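Local coordinates for protein type IV pilus biogenesis factor PilY1 (Pseudomonas aeruginosa, PDB 3HX6) that primes type IV pilus assembly, stabilises the fibre, probably against retraction, and acts in adhesion to host cells and in twitching motility, for which its calcium binding seems essential, at residues Q395-Q400 with T411-S416. The protein carries 3 engineered substitutions. Residues are numbered along the deposited sequence; the frame is centred on the assembly and turned at random.
Sequences QTLDLQ and TIRIAS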
loop_
_atom_site.group_PDB
_atom_site.type_symbol
_atom_site.label_atom_id
_atom_site.label_comp_id
_atom_site.label_asym_id
_atom_site.label_seq_id
_atom_site.Cartn_x
_atom_site.Cartn_y
_atom_site.Cartn_z
ATOM N N GLN A 395 28.705 19.111 -4.011
ATOM C CA GLN A 395 28.628 17.659 -4.117
ATOM C C GLN A 395 28.833 17.453 -5.615
ATOM O O GLN A 395 28.586 18.366 -6.413
ATOM C CB GLN A 395 27.252 17.122 -3.700
ATOM C CG GLN A 395 26.813 17.445 -2.266
ATOM C CD GLN A 395 27.618 16.725 -1.188
ATOM O OE1 GLN A 395 27.447 16.992 0.008
ATOM N NE2 GLN A 395 28.490 15.808 -1.599
ATOM N N THR A 396 29.291 16.273 -6.007
ATOM C CA THR A 396 29.517 16.008 -7.419
ATOM C C THR A 396 29.065 14.612 -7.804
ATOM O O THR A 396 28.942 13.731 -6.956
ATOM C CB THR A 396 31.022 16.129 -7.770
ATOM O OG1 THR A 396 31.791 15.384 -6.816
ATOM C CG2 THR A 396 31.474 17.587 -7.744
ATOM N N LEU A 397 28.781 14.425 -9.084
ATOM C CA LEU A 397 28.429 13.109 -9.585
ATOM C C LEU A 397 29.813 12.673 -10.041
ATOM O O LEU A 397 30.363 13.222 -10.995
ATOM C CB LEU A 397 27.449 13.221 -10.748
ATOM C CG LEU A 397 26.054 13.647 -10.279
ATOM C CD1 LEU A 397 25.094 13.671 -11.455
ATOM C CD2 LEU A 397 25.565 12.669 -9.206
ATOM N N ASP A 398 30.382 11.708 -9.332
ATOM C CA ASP A 398 31.742 11.268 -9.604
ATOM C C ASP A 398 31.964 10.070 -10.491
ATOM O O ASP A 398 33.088 9.831 -10.925
ATOM C CB ASP A 398 32.464 11.027 -8.281
ATOM C CG ASP A 398 32.498 12.260 -7.417
ATOM O OD1 ASP A 398 32.465 13.371 -7.985
ATOM O OD2 ASP A 398 32.561 12.125 -6.181
ATOM N N LEU A 399 30.914 9.316 -10.774
ATOM C CA LEU A 399 31.103 8.136 -11.587
ATOM C C LEU A 399 29.830 7.630 -12.241
ATOM O O LEU A 399 28.760 7.624 -11.635
ATOM C CB LEU A 399 31.713 7.035 -10.708
ATOM C CG LEU A 399 32.124 5.667 -11.258
ATOM C CD1 LEU A 399 30.906 4.839 -11.622
ATOM C CD2 LEU A 399 33.037 5.870 -12.456
ATOM N N GLN A 400 29.961 7.242 -13.503
ATOM C CA GLN A 400 28.864 6.649 -14.238
ATOM C C GLN A 400 29.431 5.323 -14.689
ATOM O O GLN A 400 30.542 5.268 -15.209
ATOM C CB GLN A 400 28.466 7.456 -15.468
ATOM C CG GLN A 400 27.364 6.750 -16.253
ATOM C CD GLN A 400 26.826 7.576 -17.397
ATOM O OE1 GLN A 400 26.434 8.725 -17.212
ATOM N NE2 GLN A 400 26.791 6.988 -18.588
ATOM N N THR A 411 22.700 1.218 -15.816
ATOM C CA THR A 411 23.777 2.192 -15.904
ATOM C C THR A 411 23.471 3.087 -14.704
ATOM O O THR A 411 22.364 3.612 -14.570
ATOM C CB THR A 411 23.742 3.010 -17.216
ATOM O OG1 THR A 411 22.578 3.838 -17.240
ATOM C CG2 THR A 411 23.718 2.082 -18.416
ATOM N N ILE A 412 24.449 3.238 -13.823
ATOM C CA ILE A 412 24.256 4.020 -12.619
ATOM C C ILE A 412 25.259 5.142 -12.465
ATOM O O ILE A 412 26.230 5.254 -13.220
ATOM C CB ILE A 412 24.330 3.107 -11.374
ATOM C CG1 ILE A 412 25.677 2.380 -11.318
ATOM C CG2 ILE A 412 23.235 2.049 -11.441
ATOM C CD1 ILE A 412 26.844 3.220 -10.868
ATOM N N ARG A 413 25.006 5.984 -11.476
ATOM C CA ARG A 413 25.898 7.079 -11.171
ATOM C C ARG A 413 26.090 7.103 -9.668
ATOM O O ARG A 413 25.184 6.749 -8.911
ATOM C CB ARG A 413 25.319 8.404 -11.662
ATOM C CG ARG A 413 25.473 8.604 -13.156
ATOM C CD ARG A 413 24.895 9.929 -13.635
ATOM N NE ARG A 413 25.078 10.087 -15.076
ATOM C CZ ARG A 413 24.557 11.077 -15.790
ATOM N NH1 ARG A 413 23.813 12.001 -15.195
ATOM N NH2 ARG A 413 24.785 11.148 -17.095
ATOM N N ILE A 414 27.290 7.476 -9.245
ATOM C CA ILE A 414 27.604 7.566 -7.827
ATOM C C ILE A 414 27.915 9.017 -7.520
ATOM O O ILE A 414 28.630 9.684 -8.268
ATOM C CB ILE A 414 28.827 6.688 -7.447
ATOM C CG1 ILE A 414 28.448 5.207 -7.544
ATOM C CG2 ILE A 414 29.300 7.011 -6.033
ATOM C CD1 ILE A 414 29.015 4.542 -8.770
ATOM N N ALA A 415 27.357 9.503 -6.420
ATOM C CA ALA A 415 27.561 10.879 -6.009
ATOM C C ALA A 415 28.516 10.921 -4.830
ATOM O O ALA A 415 28.690 9.927 -4.127
ATOM C CB ALA A 415 26.222 11.505 -5.615
ATOM N N SER A 416 29.126 12.082 -4.622
ATOM C CA SER A 416 30.039 12.295 -3.507
ATOM C C SER A 416 29.201 12.293 -2.235
ATOM O O SER A 416 27.964 12.279 -2.297
ATOM C CB SER A 416 30.743 13.646 -3.652
ATOM O OG SER A 416 29.798 14.703 -3.765
#
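Arg-413 grips Gln-400 side-on: its NE and NH2 both donate to OE1, each at 2.9 Å, and the oxygen lies in the guanidinium plane. NH2 approaches nearly in line with the amide C=O, whereas NE is tilted 24° from the carbonyl plane. The remaining nitrogen, NH1, is hydrogen-bonded to Tyr-481 OH and in a salt bridge with Glu-447 OE1, and Trp-479 makes a cation-pi contact with Arg-413. Strands 392-405 and 408-415 form an antiparallel hairpin in the C-terminal domain of PilY1, and a classic beta bulge interrupts their pairing, Asp-398 and Leu-399 both facing Ile-414. The carbonyl of Ile-414 accepts Asp-398 N (N to O 2.9 Å) and, weakly, Leu-399 N (N to O 3.4 Å); Ile-414 N returns a bond to Leu-399 O. At the far end the acceptor for Thr-396 N is the hydroxyl OG of Ser-416, not a main-chain carbonyl, at 2.8 Å and nearly straight (163°). A chi1 of 56° sets this OG between the backbone N and the carbonyl carbon. Ser-416 N in turn donates to Thr-396 O. Leu-399 and Ile-414 run side by side, their CD1 methyls tightly packed at 3.4 Å, against Tyr-510.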